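Local structure of acetylornithine aminotransferase (Aquifex aeolicus, 2EH6) at residues H82-G87 against L253-V258; H77-H82 against E223-Q228. The protein transfers the amino group of N(2)-acetyl-L-ornithine to 2-oxoglutarate with pyridoxal 5'-phosphate as cofactor, a step of arginine biosynthesis. All coordinates share one frame; numbering follows the deposited sequence.

Contact 1 and contact 2 share H82, between helix 70-81 and strand 87-92, and their centres lie about 10 Å apart. They meet through a probable hydrogen bond between W84 N and Y227 OH, 3.0 Å, and through L253 CD1, which packs 3.6 Å from Y225 OH. Contact 2 lies nearer E213, a residue inferred to bind the cofactor: the Y227 side chain is about 3 Å from that of E213, the F83 side chain about 8 Å. The backbone N atoms of A226 and Y227 both donate to the E213 carboxylate. The side chain of Y225 is about 13 Å from bound pyridoxal phosphate. In contact 1 the loop leads into strand 87-92, which pairs with strand 250-255 in the large-domain sheet.

Contact 1: residues H82-G87 against L253-V258; sequences HFWTEG and LAREEV
F83 and L253 meet through carbon alone. L253 CD2 sits over one face of the phenyl ring, 3.5 Å from the centroid and 16° off the normal, a CH-pi contact; W84 CD1 covers the opposite face. With F83 CG anti to the backbone N (chi1 -161°), the ring turns that first face to L253 CD2, and I237 of the next strand packs against F83 too.

The aliphatic part of R255 supplies a second set of van der Waals contacts. Its CB meets T85 CG2 at 3.7 Å and its CD reaches W84 CZ2 at 3.9 Å, while T85 CG2 in turn lies over a face of the indole. The guanidinium is turned 62° from the indole plane, so the two groups do not stack.

Polar contacts begin with the backbone: E256 N donates to E86 O at 3.0 Å, nearly straight, and R255 CA adds a CH...O contact to the same oxygen at 3.3 Å. G87 and R255 form a non-hydrogen-bonded antiparallel pair, starting edge strand 87-92 of the seven-stranded sheet. R255 grips E257 OE1 end-on through NH1 (2.9 Å) and NH2, and its NE bridges to D235.

Tied at both NE and the terminal nitrogens, the guanidinium is held in orientation, and its charge is probably well balanced by the two carboxylates.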
ATOM      1  N   HIS A  82     -13.561  -0.695 -20.140  1.00 34.24           N
ATOM      2  CA  HIS A  82     -12.487  -0.968 -21.088  1.00 35.83           C
ATOM      3  C   HIS A  82     -11.985  -2.404 -21.038  1.00 33.45           C
ATOM      4  O   HIS A  82     -11.170  -2.802 -21.867  1.00 35.15           O
ATOM      5  CB  HIS A  82     -11.307  -0.024 -20.856  1.00 41.02           C
ATOM      6  CG  HIS A  82     -11.518   1.357 -21.391  1.00 45.74           C
ATOM      7  ND1 HIS A  82     -12.432   2.236 -20.851  1.00 49.03           N
ATOM      8  CD2 HIS A  82     -10.916   2.017 -22.408  1.00 46.25           C
ATOM      9  CE1 HIS A  82     -12.381   3.379 -21.510  1.00 49.84           C
ATOM     10  NE2 HIS A  82     -11.468   3.273 -22.460  1.00 50.42           N
ATOM     11  N   PHE A  83     -12.458  -3.179 -20.066  1.00 32.37           N
ATOM     12  CA  PHE A  83     -12.036  -4.570 -19.935  1.00 32.23           C
ATOM     13  C   PHE A  83     -12.707  -5.397 -21.043  1.00 34.02           C
ATOM     14  O   PHE A  83     -13.763  -5.014 -21.552  1.00 32.20           O
ATOM     15  CB  PHE A  83     -12.417  -5.102 -18.548  1.00 31.50           C
ATOM     16  CG  PHE A  83     -11.654  -6.336 -18.135  1.00 30.52           C
ATOM     17  CD1 PHE A  83     -10.261  -6.349 -18.152  1.00 28.57           C
ATOM     18  CD2 PHE A  83     -12.326  -7.474 -17.702  1.00 28.46           C
ATOM     19  CE1 PHE A  83      -9.545  -7.473 -17.746  1.00 27.10           C
ATOM     20  CE2 PHE A  83     -11.623  -8.607 -17.291  1.00 27.67           C
ATOM     21  CZ  PHE A  83     -10.229  -8.609 -17.312  1.00 28.78           C
ATOM     22  N   TRP A  84     -12.099  -6.521 -21.414  1.00 34.25           N
ATOM     23  CA  TRP A  84     -12.642  -7.352 -22.487  1.00 35.72           C
ATOM     24  C   TRP A  84     -13.975  -8.033 -22.172  1.00 36.63           C
ATOM     25  O   TRP A  84     -14.697  -8.430 -23.083  1.00 38.23           O
ATOM     26  CB  TRP A  84     -11.618  -8.410 -22.923  1.00 35.50           C
ATOM     27  CG  TRP A  84     -11.302  -9.441 -21.883  1.00 35.45           C
ATOM     28  CD1 TRP A  84     -10.427  -9.318 -20.844  1.00 34.14           C
ATOM     29  CD2 TRP A  84     -11.878 -10.751 -21.772  1.00 35.60           C
ATOM     30  NE1 TRP A  84     -10.421 -10.469 -20.091  1.00 32.03           N
ATOM     31  CE2 TRP A  84     -11.302 -11.364 -20.638  1.00 34.54           C
ATOM     32  CE3 TRP A  84     -12.827 -11.464 -22.521  1.00 36.05           C
ATOM     33  CZ2 TRP A  84     -11.642 -12.663 -20.230  1.00 34.61           C
ATOM     34  CZ3 TRP A  84     -13.167 -12.756 -22.116  1.00 35.61           C
ATOM     35  CH2 TRP A  84     -12.574 -13.341 -20.979  1.00 35.92           C
ATOM     36  N   THR A  85     -14.302  -8.180 -20.893  1.00 35.94           N
ATOM     37  CA  THR A  85     -15.560  -8.810 -20.516  1.00 35.59           C
ATOM     38  C   THR A  85     -16.087  -8.193 -19.227  1.00 36.12           C
ATOM     39  O   THR A  85     -15.509  -7.234 -18.718  1.00 36.32           O
ATOM     40  CB  THR A  85     -15.390 -10.336 -20.334  1.00 35.98           C
ATOM     41  OG1 THR A  85     -16.676 -10.936 -20.134  1.00 37.23           O
ATOM     42  CG2 THR A  85     -14.494 -10.643 -19.138  1.00 35.75           C
ATOM     43  N   GLU A  86     -17.186  -8.730 -18.709  1.00 35.51           N
ATOM     44  CA  GLU A  86     -17.764  -8.211 -17.474  1.00 35.86           C
ATOM     45  C   GLU A  86     -16.852  -8.578 -16.312  1.00 34.86           C
ATOM     46  O   GLU A  86     -16.343  -9.697 -16.241  1.00 33.61           O
ATOM     47  CB  GLU A  86     -19.156  -8.804 -17.237  1.00 38.13           C
ATOM     48  CG  GLU A  86     -20.138  -8.592 -18.373  1.00 40.36           C
ATOM     49  CD  GLU A  86     -20.222  -7.142 -18.806  1.00 43.81           C
ATOM     50  OE1 GLU A  86     -20.244  -6.252 -17.927  1.00 44.23           O
ATOM     51  OE2 GLU A  86     -20.275  -6.893 -20.030  1.00 46.14           O
ATOM     52  N   GLY A  87     -16.650  -7.636 -15.399  1.00 34.31           N
ATOM     53  CA  GLY A  87     -15.780  -7.903 -14.270  1.00 31.76           C
ATOM     54  C   GLY A  87     -16.032  -7.008 -13.081  1.00 30.99           C
ATOM     55  O   GLY A  87     -16.931  -6.167 -13.094  1.00 29.66           O
ATOM     56  N   LEU A 253      -8.631  -6.114 -11.377  1.00 22.54           N
ATOM     57  CA  LEU A 253      -9.891  -6.197 -12.091  1.00 25.49           C
ATOM     58  C   LEU A 253      -9.939  -7.660 -12.489  1.00 24.28           C
ATOM     59  O   LEU A 253      -8.978  -8.181 -13.056  1.00 24.94           O
ATOM     60  CB  LEU A 253      -9.871  -5.299 -13.335  1.00 25.18           C
ATOM     61  CG  LEU A 253     -11.214  -4.997 -14.013  1.00 26.57           C
ATOM     62  CD1 LEU A 253     -11.005  -3.975 -15.117  1.00 25.25           C
ATOM     63  CD2 LEU A 253     -11.829  -6.277 -14.564  1.00 26.24           C
ATOM     64  N   ALA A 254     -11.041  -8.326 -12.169  1.00 25.14           N
ATOM     65  CA  ALA A 254     -11.188  -9.744 -12.478  1.00 26.41           C
ATOM     66  C   ALA A 254     -12.539 -10.009 -13.114  1.00 26.43           C
ATOM     67  O   ALA A 254     -13.545  -9.424 -12.719  1.00 27.59           O
ATOM     68  CB  ALA A 254     -11.045 -10.577 -11.200  1.00 24.70           C
ATOM     69  N   ARG A 255     -12.570 -10.897 -14.099  1.00 29.60           N
ATOM     70  CA  ARG A 255     -13.839 -11.194 -14.736  1.00 29.60           C
ATOM     71  C   ARG A 255     -14.791 -11.746 -13.674  1.00 29.78           C
ATOM     72  O   ARG A 255     -14.360 -12.340 -12.679  1.00 27.70           O
ATOM     73  CB  ARG A 255     -13.644 -12.169 -15.908  1.00 31.87           C
ATOM     74  CG  ARG A 255     -13.083 -13.529 -15.564  1.00 31.30           C
ATOM     75  CD  ARG A 255     -12.773 -14.296 -16.855  1.00 33.78           C
ATOM     76  NE  ARG A 255     -12.368 -15.672 -16.594  1.00 33.69           N
ATOM     77  CZ  ARG A 255     -13.186 -16.622 -16.151  1.00 35.46           C
ATOM     78  NH1 ARG A 255     -14.467 -16.352 -15.923  1.00 35.59           N
ATOM     79  NH2 ARG A 255     -12.717 -17.840 -15.918  1.00 37.27           N
ATOM     80  N   GLU A 256     -16.081 -11.498 -13.882  1.00 31.62           N
ATOM     81  CA  GLU A 256     -17.159 -11.907 -12.979  1.00 34.16           C
ATOM     82  C   GLU A 256     -17.022 -13.226 -12.227  1.00 34.91           C
ATOM     83  O   GLU A 256     -17.176 -13.270 -11.005  1.00 34.53           O
ATOM     84  CB  GLU A 256     -18.479 -11.954 -13.750  1.00 35.37           C
ATOM     85  CG  GLU A 256     -19.080 -10.616 -14.089  1.00 38.02           C
ATOM     86  CD  GLU A 256     -19.577  -9.873 -12.871  1.00 38.52           C
ATOM     87  OE1 GLU A 256     -19.851 -10.512 -11.834  1.00 37.90           O
ATOM     88  OE2 GLU A 256     -19.711  -8.641 -12.962  1.00 40.40           O
ATOM     89  N   GLU A 257     -16.763 -14.305 -12.956  1.00 36.39           N
ATOM     90  CA  GLU A 257     -16.663 -15.615 -12.325  1.00 37.07           C
ATOM     91  C   GLU A 257     -15.555 -15.754 -11.293  1.00 36.03           C
ATOM     92  O   GLU A 257     -15.741 -16.400 -10.265  1.00 36.06           O
ATOM     93  CB  GLU A 257     -16.499 -16.706 -13.379  1.00 38.14           C
ATOM     94  CG  GLU A 257     -16.322 -18.079 -12.759  1.00 41.04           C
ATOM     95  CD  GLU A 257     -16.122 -19.159 -13.782  1.00 41.75           C
ATOM     96  OE1 GLU A 257     -15.481 -18.886 -14.819  1.00 41.50           O
ATOM     97  OE2 GLU A 257     -16.595 -20.288 -13.541  1.00 45.34           O
ATOM     98  N   VAL A 258     -14.397 -15.167 -11.563  1.00 35.37           N
ATOM     99  CA  VAL A 258     -13.299 -15.260 -10.613  1.00 33.97           C
ATOM    100  C   VAL A 258     -13.561 -14.314  -9.439  1.00 34.05           C
ATOM    101  O   VAL A 258     -13.383 -14.685  -8.278  1.00 33.36           O
ATOM    102  CB  VAL A 258     -11.952 -14.920 -11.287  1.00 34.48           C
ATOM    103  CG1 VAL A 258     -10.816 -15.027 -10.279  1.00 35.40           C
ATOM    104  CG2 VAL A 258     -11.705 -15.871 -12.450  1.00 34.14           C
TER
HETATM  105  O   HOH W   1     -19.427  -6.284 -13.405  1.00 40.80           O

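Contact 2: residues H77-H82 against E223-Q228; sequences HKLVKH and EFYAYQ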
ATOM      1  N   HIS A  77     -16.511   1.299 -12.609  1.00 30.48           N
ATOM      2  CA  HIS A  77     -17.316   1.281 -13.826  1.00 31.91           C
ATOM      3  C   HIS A  77     -16.483   1.701 -15.038  1.00 30.81           C
ATOM      4  O   HIS A  77     -16.551   1.073 -16.094  1.00 28.88           O
ATOM      5  CB  HIS A  77     -18.515   2.217 -13.649  1.00 36.07           C
ATOM      6  CG  HIS A  77     -19.489   2.185 -14.786  1.00 42.20           C
ATOM      7  ND1 HIS A  77     -19.237   1.503 -15.958  1.00 43.70           N
ATOM      8  CD2 HIS A  77     -20.710   2.751 -14.934  1.00 43.82           C
ATOM      9  CE1 HIS A  77     -20.260   1.653 -16.781  1.00 46.49           C
ATOM     10  NE2 HIS A  77     -21.167   2.405 -16.184  1.00 46.43           N
ATOM     11  N   LYS A  78     -15.689   2.757 -14.887  1.00 28.80           N
ATOM     12  CA  LYS A  78     -14.862   3.228 -15.988  1.00 28.08           C
ATOM     13  C   LYS A  78     -13.767   2.229 -16.341  1.00 27.75           C
ATOM     14  O   LYS A  78     -13.431   2.058 -17.513  1.00 28.16           O
ATOM     15  CB  LYS A  78     -14.241   4.587 -15.644  1.00 29.86           C
ATOM     16  CG  LYS A  78     -15.255   5.706 -15.514  1.00 32.93           C
ATOM     17  CD  LYS A  78     -14.639   6.929 -14.846  1.00 36.86           C
ATOM     18  CE  LYS A  78     -15.697   7.975 -14.510  1.00 38.72           C
ATOM     19  NZ  LYS A  78     -16.315   8.558 -15.732  1.00 41.63           N
ATOM     20  N   LEU A  79     -13.212   1.562 -15.333  1.00 25.85           N
ATOM     21  CA  LEU A  79     -12.159   0.582 -15.581  1.00 27.31           C
ATOM     22  C   LEU A  79     -12.727  -0.690 -16.218  1.00 28.47           C
ATOM     23  O   LEU A  79     -12.094  -1.299 -17.076  1.00 27.55           O
ATOM     24  CB  LEU A  79     -11.443   0.223 -14.276  1.00 28.07           C
ATOM     25  CG  LEU A  79     -10.570   1.312 -13.637  1.00 29.19           C
ATOM     26  CD1 LEU A  79     -10.054   0.826 -12.290  1.00 27.79           C
ATOM     27  CD2 LEU A  79      -9.407   1.650 -14.561  1.00 28.68           C
ATOM     28  N   VAL A  80     -13.920  -1.089 -15.793  1.00 28.97           N
ATOM     29  CA  VAL A  80     -14.538  -2.291 -16.346  1.00 32.42           C
ATOM     30  C   VAL A  80     -14.983  -2.061 -17.792  1.00 32.87           C
ATOM     31  O   VAL A  80     -14.906  -2.965 -18.622  1.00 33.37           O
ATOM     32  CB  VAL A  80     -15.751  -2.740 -15.491  1.00 32.43           C
ATOM     33  CG1 VAL A  80     -16.398  -3.978 -16.108  1.00 32.63           C
ATOM     34  CG2 VAL A  80     -15.294  -3.046 -14.061  1.00 33.35           C
ATOM     35  N   LYS A  81     -15.434  -0.844 -18.088  1.00 34.76           N
ATOM     36  CA  LYS A  81     -15.884  -0.496 -19.435  1.00 35.98           C
ATOM     37  C   LYS A  81     -14.834  -0.810 -20.499  1.00 35.37           C
ATOM     38  O   LYS A  81     -15.172  -1.151 -21.632  1.00 34.03           O
ATOM     39  CB  LYS A  81     -16.242   0.992 -19.502  1.00 39.20           C
ATOM     40  CG  LYS A  81     -16.686   1.453 -20.879  1.00 44.65           C
ATOM     41  CD  LYS A  81     -16.917   2.958 -20.934  1.00 47.50           C
ATOM     42  CE  LYS A  81     -15.627   3.738 -20.728  1.00 50.54           C
ATOM     43  NZ  LYS A  81     -15.848   5.205 -20.869  1.00 53.48           N
ATOM     44  N   HIS A  82     -13.561  -0.695 -20.140  1.00 34.24           N
ATOM     45  CA  HIS A  82     -12.487  -0.968 -21.088  1.00 35.83           C
ATOM     46  C   HIS A  82     -11.985  -2.404 -21.038  1.00 33.45           C
ATOM     47  O   HIS A  82     -11.170  -2.802 -21.867  1.00 35.15           O
ATOM     48  CB  HIS A  82     -11.307  -0.024 -20.856  1.00 41.02           C
ATOM     49  CG  HIS A  82     -11.518   1.357 -21.391  1.00 45.74           C
ATOM     50  ND1 HIS A  82     -12.432   2.236 -20.851  1.00 49.03           N
ATOM     51  CD2 HIS A  82     -10.916   2.017 -22.408  1.00 46.25           C
ATOM     52  CE1 HIS A  82     -12.381   3.379 -21.510  1.00 49.84           C
ATOM     53  NE2 HIS A  82     -11.468   3.273 -22.460  1.00 50.42           N
ATOM     54  N   GLU A 223      -2.554   1.765 -25.699  1.00 35.03           N
ATOM     55  CA  GLU A 223      -3.896   1.220 -25.522  1.00 34.19           C
ATOM     56  C   GLU A 223      -4.197   1.355 -24.037  1.00 33.16           C
ATOM     57  O   GLU A 223      -3.272   1.391 -23.226  1.00 31.79           O
ATOM     58  CB  GLU A 223      -3.945  -0.256 -25.923  1.00 37.18           C
ATOM     59  CG  GLU A 223      -3.756  -0.524 -27.411  1.00 42.38           C
ATOM     60  CD  GLU A 223      -4.776   0.200 -28.273  1.00 44.93           C
ATOM     61  OE1 GLU A 223      -5.956   0.275 -27.866  1.00 45.02           O
ATOM     62  OE2 GLU A 223      -4.400   0.682 -29.362  1.00 47.28           O
ATOM     63  N   PHE A 224      -5.472   1.435 -23.672  1.00 30.70           N
ATOM     64  CA  PHE A 224      -5.812   1.577 -22.265  1.00 31.88           C
ATOM     65  C   PHE A 224      -5.103   0.492 -21.450  1.00 31.53           C
ATOM     66  O   PHE A 224      -4.433   0.790 -20.461  1.00 31.30           O
ATOM     67  CB  PHE A 224      -7.318   1.492 -22.055  1.00 32.97           C
ATOM     68  CG  PHE A 224      -7.763   2.083 -20.755  1.00 33.30           C
ATOM     69  CD1 PHE A 224      -7.872   3.462 -20.610  1.00 31.92           C
ATOM     70  CD2 PHE A 224      -8.011   1.269 -19.656  1.00 31.70           C
ATOM     71  CE1 PHE A 224      -8.218   4.024 -19.383  1.00 33.60           C
ATOM     72  CE2 PHE A 224      -8.356   1.820 -18.427  1.00 32.67           C
ATOM     73  CZ  PHE A 224      -8.461   3.199 -18.290  1.00 32.45           C
ATOM     74  N   TYR A 225      -5.266  -0.763 -21.862  1.00 29.10           N
ATOM     75  CA  TYR A 225      -4.595  -1.887 -21.214  1.00 29.11           C
ATOM     76  C   TYR A 225      -3.672  -2.472 -22.274  1.00 29.07           C
ATOM     77  O   TYR A 225      -4.091  -2.684 -23.408  1.00 31.38           O
ATOM     78  CB  TYR A 225      -5.596  -2.954 -20.770  1.00 27.52           C
ATOM     79  CG  TYR A 225      -6.601  -2.479 -19.754  1.00 26.04           C
ATOM     80  CD1 TYR A 225      -6.191  -1.870 -18.565  1.00 25.18           C
ATOM     81  CD2 TYR A 225      -7.964  -2.659 -19.967  1.00 25.44           C
ATOM     82  CE1 TYR A 225      -7.113  -1.456 -17.616  1.00 22.89           C
ATOM     83  CE2 TYR A 225      -8.896  -2.251 -19.028  1.00 25.46           C
ATOM     84  CZ  TYR A 225      -8.464  -1.652 -17.853  1.00 25.98           C
ATOM     85  OH  TYR A 225      -9.387  -1.268 -16.919  1.00 23.35           O
ATOM     86  N   ALA A 226      -2.419  -2.727 -21.913  1.00 28.61           N
ATOM     87  CA  ALA A 226      -1.455  -3.268 -22.863  1.00 28.83           C
ATOM     88  C   ALA A 226      -1.857  -4.622 -23.451  1.00 30.98           C
ATOM     89  O   ALA A 226      -1.500  -4.938 -24.587  1.00 32.95           O
ATOM     90  CB  ALA A 226      -0.084  -3.378 -22.205  1.00 27.62           C
ATOM     91  N   TYR A 227      -2.594  -5.424 -22.692  1.00 30.67           N
ATOM     92  CA  TYR A 227      -2.994  -6.740 -23.191  1.00 32.18           C
ATOM     93  C   TYR A 227      -3.875  -6.644 -24.436  1.00 32.96           C
ATOM     94  O   TYR A 227      -3.999  -7.605 -25.191  1.00 33.32           O
ATOM     95  CB  TYR A 227      -3.715  -7.543 -22.097  1.00 29.60           C
ATOM     96  CG  TYR A 227      -5.165  -7.173 -21.840  1.00 28.99           C
ATOM     97  CD1 TYR A 227      -6.173  -7.505 -22.755  1.00 28.39           C
ATOM     98  CD2 TYR A 227      -5.533  -6.503 -20.673  1.00 28.09           C
ATOM     99  CE1 TYR A 227      -7.508  -7.176 -22.508  1.00 28.09           C
ATOM    100  CE2 TYR A 227      -6.858  -6.170 -20.419  1.00 27.54           C
ATOM    101  CZ  TYR A 227      -7.844  -6.506 -21.339  1.00 29.82           C
ATOM    102  OH  TYR A 227      -9.153  -6.149 -21.088  1.00 29.45           O
ATOM    103  N   GLN A 228      -4.475  -5.479 -24.650  1.00 34.56           N
ATOM    104  CA  GLN A 228      -5.351  -5.275 -25.796  1.00 37.38           C
ATOM    105  C   GLN A 228      -4.597  -5.288 -27.124  1.00 39.61           C
ATOM    106  O   GLN A 228      -5.193  -5.484 -28.180  1.00 40.75           O
ATOM    107  CB  GLN A 228      -6.117  -3.957 -25.633  1.00 36.61           C
ATOM    108  CG  GLN A 228      -6.917  -3.882 -24.340  1.00 36.43           C
ATOM    109  CD  GLN A 228      -7.571  -2.531 -24.132  1.00 36.66           C
ATOM    110  OE1 GLN A 228      -6.932  -1.493 -24.279  1.00 37.37           O
ATOM    111  NE2 GLN A 228      -8.847  -2.539 -23.773  1.00 40.23           N
TER
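Y225 pins the loop at 223-228 to the C-terminal part of helix 70-81, within the large domain of this fold-type I aminotransferase. Its OH donates to L79 O at 2.7 Å, and that oxygen lies at the edge of the phenol ring, in its plane. This is the tight side. F224 CD2 rests over the centre of the Y225 ring, L79 CD2 lies at the edge of the F224 ring, 4.0 Å from F224 CE2, and I237 and L239 of strand 236-239 also pack on Y225. CG beside its backbone N (chi1 -77°) brings the H82 imidazole over a face of F224, the planes 32° apart and H82 CD2 3.6 Å from F224 CG. A phenylalanine in place of Y225 would probably keep the ring packing but lose the phenol's bond to L79 O, and with it that tie to the helix.

The polar groups around H82, itself partly exposed, are held more loosely. Its ND1 has a weak, long bond to K78 O, and Q228 NE2 comes near H82 O at too poor an angle for a hydrogen bond. Y225 N donates to Q228 OE1 at 3.0 Å; the bond is almost straight at the hydrogen, though N stands well above the amide plane.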